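Local coordinates for protein 3-Hydroxyacyl-CoA dehydrogenase (Ralstonia eutropha H16, PDB 4PZE) that catalyses the NAD-dependent oxidation of (3S)-3-hydroxyacyl-CoA to 3-oxoacyl-CoA and the reverse reduction, at residues K81-V86 with G106-N111; S116-I121 with P185-N190; E213-M218 with I226-L231. All coordinates share one frame; numbering follows the deposited sequence.

Interaction 1: residues K81-V86 with G106-N111; sequences KATDIV and GIVGEN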
loop_
_atom_site.group_PDB
_atom_site.type_symbol
_atom_site.label_atom_id
_atom_site.label_comp_id
_atom_site.label_asym_id
_atom_site.label_seq_id
_atom_site.Cartn_x
_atom_site.Cartn_y
_atom_site.Cartn_z
ATOM N N LYS A 81 -40.699 -8.257 -6.443
ATOM C CA LYS A 81 -41.121 -9.648 -6.228
ATOM C C LYS A 81 -40.600 -10.557 -7.356
ATOM O O LYS A 81 -40.282 -11.715 -7.131
ATOM C CB LYS A 81 -42.641 -9.758 -6.113
ATOM C CG LYS A 81 -43.268 -9.029 -4.922
ATOM C CD LYS A 81 -44.658 -9.593 -4.604
ATOM C CE LYS A 81 -45.673 -8.524 -4.217
ATOM N NZ LYS A 81 -45.563 -8.125 -2.794
ATOM N N ALA A 82 -40.479 -10.007 -8.564
ATOM C CA ALA A 82 -39.888 -10.714 -9.717
ATOM C C ALA A 82 -38.485 -11.271 -9.454
ATOM O O ALA A 82 -37.973 -12.073 -10.243
ATOM C CB ALA A 82 -39.831 -9.775 -10.927
ATOM N N THR A 83 -37.870 -10.840 -8.356
ATOM C CA THR A 83 -36.444 -11.011 -8.152
ATOM C C THR A 83 -36.149 -12.159 -7.217
ATOM O O THR A 83 -36.981 -12.528 -6.390
ATOM C CB THR A 83 -35.844 -9.752 -7.511
ATOM O OG1 THR A 83 -36.401 -9.593 -6.202
ATOM C CG2 THR A 83 -36.144 -8.508 -8.349
ATOM N N ASP A 84 -34.940 -12.700 -7.346
ATOM C CA ASP A 84 -34.419 -13.686 -6.401
ATOM C C ASP A 84 -33.646 -13.017 -5.244
ATOM O O ASP A 84 -33.523 -13.580 -4.152
ATOM C CB ASP A 84 -33.521 -14.684 -7.143
ATOM C CG ASP A 84 -34.226 -15.345 -8.326
ATOM O OD1 ASP A 84 -35.484 -15.299 -8.387
ATOM O OD2 ASP A 84 -33.511 -15.903 -9.197
ATOM N N ILE A 85 -33.136 -11.816 -5.500
ATOM C CA ILE A 85 -32.353 -11.067 -4.531
ATOM C C ILE A 85 -32.434 -9.571 -4.836
ATOM O O ILE A 85 -32.386 -9.181 -5.999
ATOM C CB ILE A 85 -30.873 -11.490 -4.585
ATOM C CG1 ILE A 85 -30.031 -10.622 -3.634
ATOM C CG2 ILE A 85 -30.335 -11.410 -6.021
ATOM C CD1 ILE A 85 -28.724 -11.255 -3.230
ATOM N N VAL A 86 -32.538 -8.742 -3.798
ATOM C CA VAL A 86 -32.432 -7.296 -3.949
ATOM C C VAL A 86 -31.189 -6.769 -3.253
ATOM O O VAL A 86 -30.872 -7.159 -2.131
ATOM C CB VAL A 86 -33.634 -6.564 -3.341
ATOM C CG1 VAL A 86 -33.627 -5.096 -3.753
ATOM C CG2 VAL A 86 -34.931 -7.248 -3.749
ATOM N N GLY A 106 -40.782 -5.633 3.407
ATOM C CA GLY A 106 -42.249 -5.813 3.343
ATOM C C GLY A 106 -42.746 -6.441 2.045
ATOM O O GLY A 106 -43.705 -7.214 2.046
ATOM N N ILE A 107 -42.071 -6.129 0.940
ATOM C CA ILE A 107 -42.443 -6.634 -0.386
ATOM C C ILE A 107 -42.087 -8.117 -0.621
ATOM O O ILE A 107 -42.978 -8.921 -0.902
ATOM C CB ILE A 107 -41.861 -5.733 -1.512
ATOM C CG1 ILE A 107 -42.803 -4.553 -1.780
ATOM C CG2 ILE A 107 -41.667 -6.500 -2.812
ATOM C CD1 ILE A 107 -42.821 -3.495 -0.696
ATOM N N VAL A 108 -40.814 -8.482 -0.534
ATOM C CA VAL A 108 -40.385 -9.801 -1.022
ATOM C C VAL A 108 -40.519 -10.907 0.022
ATOM O O VAL A 108 -40.561 -10.652 1.233
ATOM C CB VAL A 108 -38.937 -9.790 -1.536
ATOM C CG1 VAL A 108 -38.722 -8.647 -2.536
ATOM C CG2 VAL A 108 -37.956 -9.709 -0.374
ATOM N N GLY A 109 -40.557 -12.145 -0.468
ATOM C CA GLY A 109 -40.869 -13.298 0.369
ATOM C C GLY A 109 -39.751 -13.767 1.286
ATOM O O GLY A 109 -38.558 -13.587 0.991
ATOM N N GLU A 110 -40.160 -14.409 2.382
ATOM C CA GLU A 110 -39.252 -14.933 3.409
ATOM C C GLU A 110 -37.905 -15.436 2.908
ATOM O O GLU A 110 -36.896 -15.208 3.563
ATOM C CB GLU A 110 -39.927 -16.058 4.214
ATOM C CG GLU A 110 -40.760 -15.558 5.390
ATOM C CD GLU A 110 -41.069 -16.639 6.416
ATOM O OE1 GLU A 110 -41.899 -17.527 6.115
ATOM O OE2 GLU A 110 -40.499 -16.586 7.533
ATOM N N ASN A 111 -37.888 -16.128 1.773
ATOM C CA ASN A 111 -36.673 -16.799 1.322
ATOM C C ASN A 111 -35.812 -15.953 0.382
ATOM O O ASN A 111 -34.746 -16.405 -0.050
ATOM C CB ASN A 111 -37.018 -18.160 0.672
ATOM C CG ASN A 111 -35.845 -19.155 0.693
ATOM O OD1 ASN A 111 -35.386 -19.584 1.759
ATOM N ND2 ASN A 111 -35.367 -19.534 -0.494
#
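Lys81 and Ile107 meet with their side chains crossing at about a right angle. The contact is made low on the lysine, where its CG lies 3.7 Å from CG2 of Ile107. Only this methyl branch of the isoleucine does the touching; CG1 and CD1 lead away from the 81-86 segment. With chi1 near -85°, CG2 stands anti to the backbone N of Ile107, and this places the methyl against the lysine chain. Farther out, the lysine bends at its last two torsions and brings NZ to the carbonyl of the same residue. There NZ gives a weak hydrogen bond to Ile107 O at 3.3 Å. One residue is thus met twice, by the methylene chain at its side chain and by the ammonium group at its carbonyl. This carbonyl lies at the C-terminal end of helix 94-107. The contact belongs to the Rossmann-type NAD-binding domain. It joins the lead-in to strand 85-88 with the exit of the helix in the beta-alpha-beta unit 85-88, 94-107 and 113-117. Val108, just past the helix, uses its CG1 branch. CG1 of Val108 is 4.2 Å from CG2 of Val86, an apolar contact. The same methyl makes a long contact of 4.4 Å with OG1 of Thr83. Val86 also touches Val9 of strand 5-9, while its backbone bonds to Ile113 and Ala115 tie the strand to 113-117.

Interaction 2: residues S116-I121 with P185-N190; sequences SNTSSI and PGFVVN. With CAA (acetoacetyl-coenzyme A), chain J.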
loop_
_atom_site.group_PDB
_atom_site.type_symbol
_atom_site.label_atom_id
_atom_site.label_comp_id
_atom_site.label_asym_id
_atom_site.label_seq_id
_atom_site.Cartn_x
_atom_site.Cartn_y
_atom_site.Cartn_z
ATOM N N SER A 116 -26.977 -5.234 1.052
ATOM C CA SER A 116 -26.785 -3.787 1.167
ATOM C C SER A 116 -25.327 -3.434 0.934
ATOM O O SER A 116 -24.424 -3.936 1.616
ATOM C CB SER A 116 -27.258 -3.256 2.523
ATOM O OG SER A 116 -26.914 -1.893 2.678
ATOM N N ASN A 117 -25.116 -2.608 -0.077
ATOM C CA ASN A 117 -23.826 -2.037 -0.362
ATOM C C ASN A 117 -23.509 -1.008 0.743
ATOM O O ASN A 117 -24.421 -0.497 1.381
ATOM C CB ASN A 117 -23.885 -1.385 -1.746
ATOM C CG ASN A 117 -22.541 -0.905 -2.225
ATOM O OD1 ASN A 117 -22.194 0.260 -2.064
ATOM N ND2 ASN A 117 -21.779 -1.798 -2.817
ATOM N N THR A 118 -22.229 -0.737 0.981
ATOM C CA THR A 118 -21.786 0.177 2.046
ATOM C C THR A 118 -20.290 0.231 1.839
ATOM O O THR A 118 -19.771 -0.459 0.983
ATOM C CB THR A 118 -22.501 -0.051 3.405
ATOM O OG1 THR A 118 -21.968 0.856 4.403
ATOM C CG2 THR A 118 -22.355 -1.529 3.886
ATOM N N SER A 119 -19.612 1.019 2.663
ATOM C CA SER A 119 -18.221 0.959 3.124
ATOM C C SER A 119 -18.069 1.111 4.640
ATOM O O SER A 119 -17.045 0.694 5.197
ATOM C CB SER A 119 -17.397 2.022 2.412
ATOM O OG SER A 119 -18.208 2.762 1.522
ATOM N N SER A 120 -19.093 1.648 5.302
ATOM C CA SER A 120 -19.007 2.019 6.726
ATOM C C SER A 120 -20.114 1.485 7.665
ATOM O O SER A 120 -19.911 1.433 8.882
ATOM C CB SER A 120 -18.950 3.554 6.845
ATOM O OG SER A 120 -19.978 4.179 6.073
ATOM N N ILE A 121 -21.268 1.094 7.130
ATOM C CA ILE A 121 -22.407 0.761 7.994
ATOM C C ILE A 121 -22.304 -0.679 8.527
ATOM O O ILE A 121 -22.044 -1.612 7.770
ATOM C CB ILE A 121 -23.766 0.943 7.270
ATOM C CG1 ILE A 121 -23.890 2.335 6.622
ATOM C CG2 ILE A 121 -24.926 0.690 8.242
ATOM C CD1 ILE A 121 -24.306 3.462 7.557
ATOM N N PRO A 185 -15.597 -2.906 11.804
ATOM C CA PRO A 185 -15.347 -1.576 11.273
ATOM C C PRO A 185 -14.264 -1.577 10.174
ATOM O O PRO A 185 -13.177 -2.118 10.395
ATOM C CB PRO A 185 -14.885 -0.793 12.516
ATOM C CG PRO A 185 -15.511 -1.503 13.675
ATOM C CD PRO A 185 -15.499 -2.953 13.272
ATOM N N GLY A 186 -14.561 -0.982 9.009
ATOM C CA GLY A 186 -13.628 -0.952 7.874
ATOM C C GLY A 186 -13.462 -2.264 7.074
ATOM O O GLY A 186 -12.674 -2.348 6.141
ATOM N N PHE A 187 -14.183 -3.305 7.447
ATOM C CA PHE A 187 -14.066 -4.578 6.748
ATOM C C PHE A 187 -12.583 -4.924 6.528
ATOM O O PHE A 187 -11.817 -4.942 7.493
ATOM C CB PHE A 187 -14.920 -4.521 5.475
ATOM C CG PHE A 187 -16.324 -3.991 5.722
ATOM C CD1 PHE A 187 -17.000 -4.282 6.908
ATOM C CD2 PHE A 187 -16.961 -3.214 4.783
ATOM C CE1 PHE A 187 -18.257 -3.797 7.142
ATOM C CE2 PHE A 187 -18.233 -2.727 5.016
ATOM C CZ PHE A 187 -18.881 -3.022 6.191
ATOM N N VAL A 188 -12.159 -5.184 5.306
ATOM C CA VAL A 188 -10.776 -5.546 5.093
ATOM C C VAL A 188 -10.010 -4.434 4.393
ATOM O O VAL A 188 -8.978 -3.965 4.880
ATOM C CB VAL A 188 -10.704 -6.879 4.320
ATOM C CG1 VAL A 188 -9.316 -7.131 3.730
ATOM C CG2 VAL A 188 -11.111 -8.020 5.245
ATOM N N VAL A 189 -10.500 -3.992 3.247
ATOM C CA VAL A 189 -9.697 -3.106 2.437
ATOM C C VAL A 189 -9.483 -1.821 3.190
ATOM O O VAL A 189 -8.334 -1.427 3.463
ATOM C CB VAL A 189 -10.314 -2.848 1.070
ATOM C CG1 VAL A 189 -9.518 -1.789 0.332
ATOM C CG2 VAL A 189 -10.324 -4.147 0.260
ATOM N N ASN A 190 -10.584 -1.182 3.561
ATOM C CA ASN A 190 -10.486 0.115 4.231
ATOM C C ASN A 190 -9.779 0.015 5.558
ATOM O O ASN A 190 -9.040 0.936 5.942
ATOM C CB ASN A 190 -11.863 0.772 4.407
ATOM C CG ASN A 190 -12.452 1.254 3.086
ATOM O OD1 ASN A 190 -13.665 1.247 2.903
ATOM N ND2 ASN A 190 -11.593 1.640 2.157
HETATM N N1A CAA J . -7.152 11.513 -18.200
HETATM C C2A CAA J . -6.401 10.414 -17.976
HETATM N N3A CAA J . -6.937 9.182 -17.807
HETATM C C4A CAA J . -8.286 8.947 -17.851
HETATM C C5A CAA J . -9.162 10.115 -18.094
HETATM C C6A CAA J . -8.506 11.447 -18.271
HETATM N N6A CAA J . -9.232 12.569 -18.498
HETATM N N7A CAA J . -10.425 9.638 -18.093
HETATM C C8A CAA J . -10.378 8.296 -17.870
HETATM N N9A CAA J . -9.105 7.872 -17.710
HETATM C C1B CAA J . -8.748 6.428 -17.473
HETATM C C2B CAA J . -7.277 6.140 -17.710
HETATM O O2B CAA J . -6.989 6.175 -19.113
HETATM C C3B CAA J . -7.063 4.793 -17.031
HETATM O O3B CAA J . -7.056 3.689 -17.957
HETATM P P3B CAA J . -5.758 3.185 -18.804
HETATM O O7A CAA J . -5.885 3.926 -20.118
HETATM O O8A CAA J . -5.941 1.691 -18.940
HETATM O O9A CAA J . -4.542 3.550 -17.979
HETATM C C4B CAA J . -8.210 4.687 -16.011
HETATM O O4B CAA J . -8.984 5.892 -16.157
HETATM C C5B CAA J . -7.752 4.529 -14.558
HETATM O O5B CAA J . -6.745 3.516 -14.417
HETATM P P1A CAA J . -5.225 3.885 -13.980
HETATM O O1A CAA J . -4.504 4.451 -15.178
HETATM O O2A CAA J . -5.291 4.745 -12.739
HETATM O O3A CAA J . -4.516 2.453 -13.685
HETATM P P2A CAA J . -3.679 2.017 -12.361
HETATM O O4A CAA J . -2.626 0.991 -12.736
HETATM O O5A CAA J . -3.269 3.238 -11.567
HETATM O O6A CAA J . -4.854 1.240 -11.577
HETATM C CBP CAA J . -6.180 1.827 -9.610
HETATM C CCP CAA J . -4.933 1.131 -10.157
HETATM C CDP CAA J . -7.412 1.261 -10.305
HETATM C CEP CAA J . -6.091 3.314 -9.940
HETATM C CAP CAA J . -6.327 1.546 -8.093
HETATM O OAP CAA J . -5.155 0.927 -7.542
HETATM C C9P CAA J . -6.590 2.784 -7.276
HETATM O O9P CAA J . -5.668 3.544 -7.020
HETATM N N8P CAA J . -7.844 2.976 -6.854
HETATM C C7P CAA J . -8.225 4.111 -6.026
HETATM C C6P CAA J . -9.258 3.758 -4.953
HETATM C C5P CAA J . -8.758 2.734 -3.938
HETATM O O5P CAA J . -7.662 2.202 -4.055
HETATM N N4P CAA J . -9.528 2.419 -2.896
HETATM C C3P CAA J . -10.807 3.029 -2.606
HETATM C C2P CAA J . -11.843 2.018 -2.110
HETATM S S1P CAA J . -12.273 2.201 -0.405
HETATM C C1 CAA J . -12.762 3.804 -0.236
HETATM O O1 CAA J . -12.667 4.595 -1.148
HETATM C C2 CAA J . -13.342 4.351 1.042
HETATM C C3 CAA J . -14.829 4.616 0.928
HETATM O O3 CAA J . -15.389 5.013 1.937
HETATM C C4 CAA J . -15.593 4.391 -0.357
#
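Phe187 points its ring at the turn formed by Thr118 to Ile121. No hydrogen bond crosses between the two segments, and the contact is mainly one of ring carbons against backbone carbonyls. Phe187 CE2 lies 3.6 Å from Ser119 O, which approaches the ring obliquely. Ile121 O lies in the ring plane at the edge, 3.8 Å from CZ. Thr118 CG2 is also near that plane, 4.4 Å from CZ. The torsion chi1 of -48° sets CG of Phe187 anti to its own carbonyl carbon and sends the ring out to the turn. Beside it, OD1 of Asn190 comes within 3.8 Å of CB of Ser119. Ser119, a predicted NAD and CoA site, borders the acetoacetyl group, with its OG 3.6 Å from C4 of the ligand. Asn190 lies near the thioester, but its fit there is doubtful in the model.

Thr118 OG1 accepts from Ser120 N at 3.1 Å, an ST turn, and from Ile121 N at 2.8 Å, an ST motif. Glu92, which binds NAD, is hydrogen-bonded to both Thr118 OG1 and Ser119 OG. His140, predicted to be important for catalysis, touches Ser119 and Asn190. The contact bridges the NAD-binding and C-terminal domains, from the loop that follows strand 113-117, beside strand 136-141, to the start of helix 189-205. Ile121 packs on Tyr94 and Lys97 of helix 94-107 and on Leu126 of helix 123-127.

Interaction 3: residues E213-M218 with I226-L231; sequences EIDEGM and IGPLAL. With CAA (acetoacetyl-coenzyme A), chain J.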
loop_
_atom_site.group_PDB
_atom_site.type_symbol
_atom_site.label_atom_id
_atom_site.label_comp_id
_atom_site.label_asym_id
_atom_site.label_seq_id
_atom_site.Cartn_x
_atom_site.Cartn_y
_atom_site.Cartn_z
ATOM N N GLU A 213 7.578 13.940 -2.207
ATOM C CA GLU A 213 8.624 12.916 -1.870
ATOM C C GLU A 213 8.131 11.753 -0.989
ATOM O O GLU A 213 8.643 10.680 -1.065
ATOM C CB GLU A 213 9.832 13.571 -1.177
ATOM C CG GLU A 213 10.651 14.497 -2.070
ATOM C CD GLU A 213 11.906 15.014 -1.391
ATOM O OE1 GLU A 213 11.903 15.120 -0.131
ATOM O OE2 GLU A 213 12.886 15.314 -2.127
ATOM N N ILE A 214 7.150 12.004 -0.140
ATOM C CA ILE A 214 6.485 10.976 0.607
ATOM C C ILE A 214 5.826 10.060 -0.397
ATOM O O ILE A 214 5.892 8.828 -0.288
ATOM C CB ILE A 214 5.413 11.599 1.539
ATOM C CG1 ILE A 214 6.063 12.162 2.809
ATOM C CG2 ILE A 214 4.343 10.582 1.934
ATOM C CD1 ILE A 214 5.089 12.888 3.720
ATOM N N ASP A 215 5.163 10.688 -1.365
ATOM C CA ASP A 215 4.347 9.974 -2.336
ATOM C C ASP A 215 5.272 9.191 -3.241
ATOM O O ASP A 215 4.929 8.121 -3.680
ATOM C CB ASP A 215 3.489 10.944 -3.150
ATOM C CG ASP A 215 2.060 11.147 -2.582
ATOM O OD1 ASP A 215 1.664 10.520 -1.562
ATOM O OD2 ASP A 215 1.294 11.929 -3.212
ATOM N N GLU A 216 6.467 9.696 -3.495
ATOM C CA GLU A 216 7.333 9.023 -4.454
ATOM C C GLU A 216 8.016 7.854 -3.775
ATOM O O GLU A 216 8.099 6.736 -4.336
ATOM C CB GLU A 216 8.327 9.993 -5.125
ATOM C CG GLU A 216 7.839 10.456 -6.498
ATOM C CD GLU A 216 8.939 11.052 -7.351
ATOM O OE1 GLU A 216 8.904 10.843 -8.585
ATOM O OE2 GLU A 216 9.842 11.721 -6.791
ATOM N N GLY A 217 8.475 8.117 -2.555
ATOM C CA GLY A 217 8.910 7.065 -1.661
ATOM C C GLY A 217 8.052 5.808 -1.707
ATOM O O GLY A 217 8.580 4.709 -1.827
ATOM N N MET A 218 6.736 5.966 -1.612
ATOM C CA MET A 218 5.838 4.808 -1.587
ATOM C C MET A 218 5.625 4.206 -2.982
ATOM O O MET A 218 5.468 2.972 -3.095
ATOM C CB MET A 218 4.464 5.160 -0.945
ATOM C CG MET A 218 4.517 5.682 0.494
ATOM S SD MET A 218 5.375 4.659 1.719
ATOM C CE MET A 218 4.232 3.286 1.699
ATOM N N ILE A 226 -0.193 4.818 -7.087
ATOM C CA ILE A 226 -0.378 6.216 -6.661
ATOM C C ILE A 226 0.059 6.328 -5.199
ATOM O O ILE A 226 -0.145 5.417 -4.415
ATOM C CB ILE A 226 -1.850 6.680 -6.829
ATOM C CG1 ILE A 226 -2.350 6.358 -8.249
ATOM C CG2 ILE A 226 -1.978 8.180 -6.576
ATOM C CD1 ILE A 226 -3.857 6.370 -8.430
ATOM N N GLY A 227 0.701 7.437 -4.859
ATOM C CA GLY A 227 1.135 7.689 -3.505
ATOM C C GLY A 227 -0.100 7.966 -2.689
ATOM O O GLY A 227 -1.082 8.467 -3.240
ATOM N N PRO A 228 -0.061 7.652 -1.376
ATOM C CA PRO A 228 -1.236 7.781 -0.515
ATOM C C PRO A 228 -1.808 9.209 -0.452
ATOM O O PRO A 228 -3.035 9.379 -0.407
ATOM C CB PRO A 228 -0.714 7.364 0.867
ATOM C CG PRO A 228 0.741 7.684 0.847
ATOM C CD PRO A 228 1.187 7.575 -0.597
ATOM N N LEU A 229 -0.945 10.223 -0.467
ATOM C CA LEU A 229 -1.448 11.592 -0.420
ATOM C C LEU A 229 -2.231 11.912 -1.702
ATOM O O LEU A 229 -3.417 12.274 -1.646
ATOM C CB LEU A 229 -0.323 12.600 -0.167
ATOM C CG LEU A 229 0.474 12.373 1.114
ATOM C CD1 LEU A 229 1.543 13.422 1.241
ATOM C CD2 LEU A 229 -0.408 12.432 2.332
ATOM N N ALA A 230 -1.601 11.712 -2.854
ATOM C CA ALA A 230 -2.330 11.884 -4.131
ATOM C C ALA A 230 -3.641 11.073 -4.122
ATOM O O ALA A 230 -4.689 11.493 -4.644
ATOM C CB ALA A 230 -1.455 11.467 -5.304
ATOM N N LEU A 231 -3.559 9.902 -3.508
ATOM C CA LEU A 231 -4.684 9.028 -3.385
ATOM C C LEU A 231 -5.729 9.614 -2.454
ATOM O O LEU A 231 -6.933 9.485 -2.699
ATOM C CB LEU A 231 -4.222 7.669 -2.856
ATOM C CG LEU A 231 -5.326 6.601 -2.936
ATOM C CD1 LEU A 231 -5.796 6.464 -4.378
ATOM C CD2 LEU A 231 -4.899 5.252 -2.363
HETATM N N1A CAA J . -7.152 11.513 -18.200
HETATM C C2A CAA J . -6.401 10.414 -17.976
HETATM N N3A CAA J . -6.937 9.182 -17.807
HETATM C C4A CAA J . -8.286 8.947 -17.851
HETATM C C5A CAA J . -9.162 10.115 -18.094
HETATM C C6A CAA J . -8.506 11.447 -18.271
HETATM N N6A CAA J . -9.232 12.569 -18.498
HETATM N N7A CAA J . -10.425 9.638 -18.093
HETATM C C8A CAA J . -10.378 8.296 -17.870
HETATM N N9A CAA J . -9.105 7.872 -17.710
HETATM C C1B CAA J . -8.748 6.428 -17.473
HETATM C C2B CAA J . -7.277 6.140 -17.710
HETATM O O2B CAA J . -6.989 6.175 -19.113
HETATM C C3B CAA J . -7.063 4.793 -17.031
HETATM O O3B CAA J . -7.056 3.689 -17.957
HETATM P P3B CAA J . -5.758 3.185 -18.804
HETATM O O7A CAA J . -5.885 3.926 -20.118
HETATM O O8A CAA J . -5.941 1.691 -18.940
HETATM O O9A CAA J . -4.542 3.550 -17.979
HETATM C C4B CAA J . -8.210 4.687 -16.011
HETATM O O4B CAA J . -8.984 5.892 -16.157
HETATM C C5B CAA J . -7.752 4.529 -14.558
HETATM O O5B CAA J . -6.745 3.516 -14.417
HETATM P P1A CAA J . -5.225 3.885 -13.980
HETATM O O1A CAA J . -4.504 4.451 -15.178
HETATM O O2A CAA J . -5.291 4.745 -12.739
HETATM O O3A CAA J . -4.516 2.453 -13.685
HETATM P P2A CAA J . -3.679 2.017 -12.361
HETATM O O4A CAA J . -2.626 0.991 -12.736
HETATM O O5A CAA J . -3.269 3.238 -11.567
HETATM O O6A CAA J . -4.854 1.240 -11.577
HETATM C CBP CAA J . -6.180 1.827 -9.610
HETATM C CCP CAA J . -4.933 1.131 -10.157
HETATM C CDP CAA J . -7.412 1.261 -10.305
HETATM C CEP CAA J . -6.091 3.314 -9.940
HETATM C CAP CAA J . -6.327 1.546 -8.093
HETATM O OAP CAA J . -5.155 0.927 -7.542
HETATM C C9P CAA J . -6.590 2.784 -7.276
HETATM O O9P CAA J . -5.668 3.544 -7.020
HETATM N N8P CAA J . -7.844 2.976 -6.854
HETATM C C7P CAA J . -8.225 4.111 -6.026
HETATM C C6P CAA J . -9.258 3.758 -4.953
HETATM C C5P CAA J . -8.758 2.734 -3.938
HETATM O O5P CAA J . -7.662 2.202 -4.055
HETATM N N4P CAA J . -9.528 2.419 -2.896
HETATM C C3P CAA J . -10.807 3.029 -2.606
HETATM C C2P CAA J . -11.843 2.018 -2.110
HETATM S S1P CAA J . -12.273 2.201 -0.405
HETATM C C1 CAA J . -12.762 3.804 -0.236
HETATM O O1 CAA J . -12.667 4.595 -1.148
HETATM C C2 CAA J . -13.342 4.351 1.042
HETATM C C3 CAA J . -14.829 4.616 0.928
HETATM O O3 CAA J . -15.389 5.013 1.937
HETATM C C4 CAA J . -15.593 4.391 -0.357
#
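Two groups grip OD2 of Asp215: the backbone N of Ala230 at 2.9 Å and, from outside the two segments, the hydroxyl of Tyr280. OD1 of Asp215 accepts from the backbone N of Leu229 at 2.8 Å, through its syn lone pair and with an N-H...O angle of 141°. Ala230 N also comes to the syn side of its oxygen, 16° out of the carboxylate plane. Together the two amide bonds restrain the rotation of the carboxylate. Asp215 is buried, and these three bonds satisfy its carboxylate. If it is ionised, the nearby N-terminal end of helix 228-235 would probably stabilise the charge.

Gly227 is the N-cap residue of that helix, and Pro228 follows it. The carboxylate of Asp215 thus binds amides in the first turn from outside the helix. This joins helices 211-221 and 228-235, two successive helices of the C-terminal domain. Gly227 lets them come close: its CA is 3.7 Å from CG of Asp215.

Apolar packing lies around the carboxylate. CG2 of Ile214 touches CD1 of Leu229 at 4.0 Å, with the two side chains crossing at about a right angle. Chi1 of Ile214, near -80°, puts this methyl anti to the backbone N. CG of Met218 meets CD of Pro228 at 4.0 Å, again nearly at right angles. Leu229 also rests on Ala200 and Phe201 of helix 189-205, and Pro228 on Met196. Met218 also packs on Ile192 of the second subunit. On the ligand side, CD1 of Leu231 is 3.8 Å from C7P of the acetoacetyl-coenzyme A.

The three contacts follow one another along the chain without touching. Interactions 1 and 2 reach the same sheet through the neighbouring strands 85-88 and 113-117. Their centres are about 24 Å apart, and their nearest atoms about 5 Å. In interaction 1 the side chain of Val86 is about 9 Å from Gly10, a predicted NAD site. Interaction 2 joins the two domains at the reactive end of the ligand. Interaction 3, with its centre about 24 Å from that of interaction 2 and nearest atoms about 9 Å apart, meets the pantetheine part of the same acetoacetyl-coenzyme A. Both of these touch the second subunit. Interactions 1 and 3 are about 46 Å apart between centres.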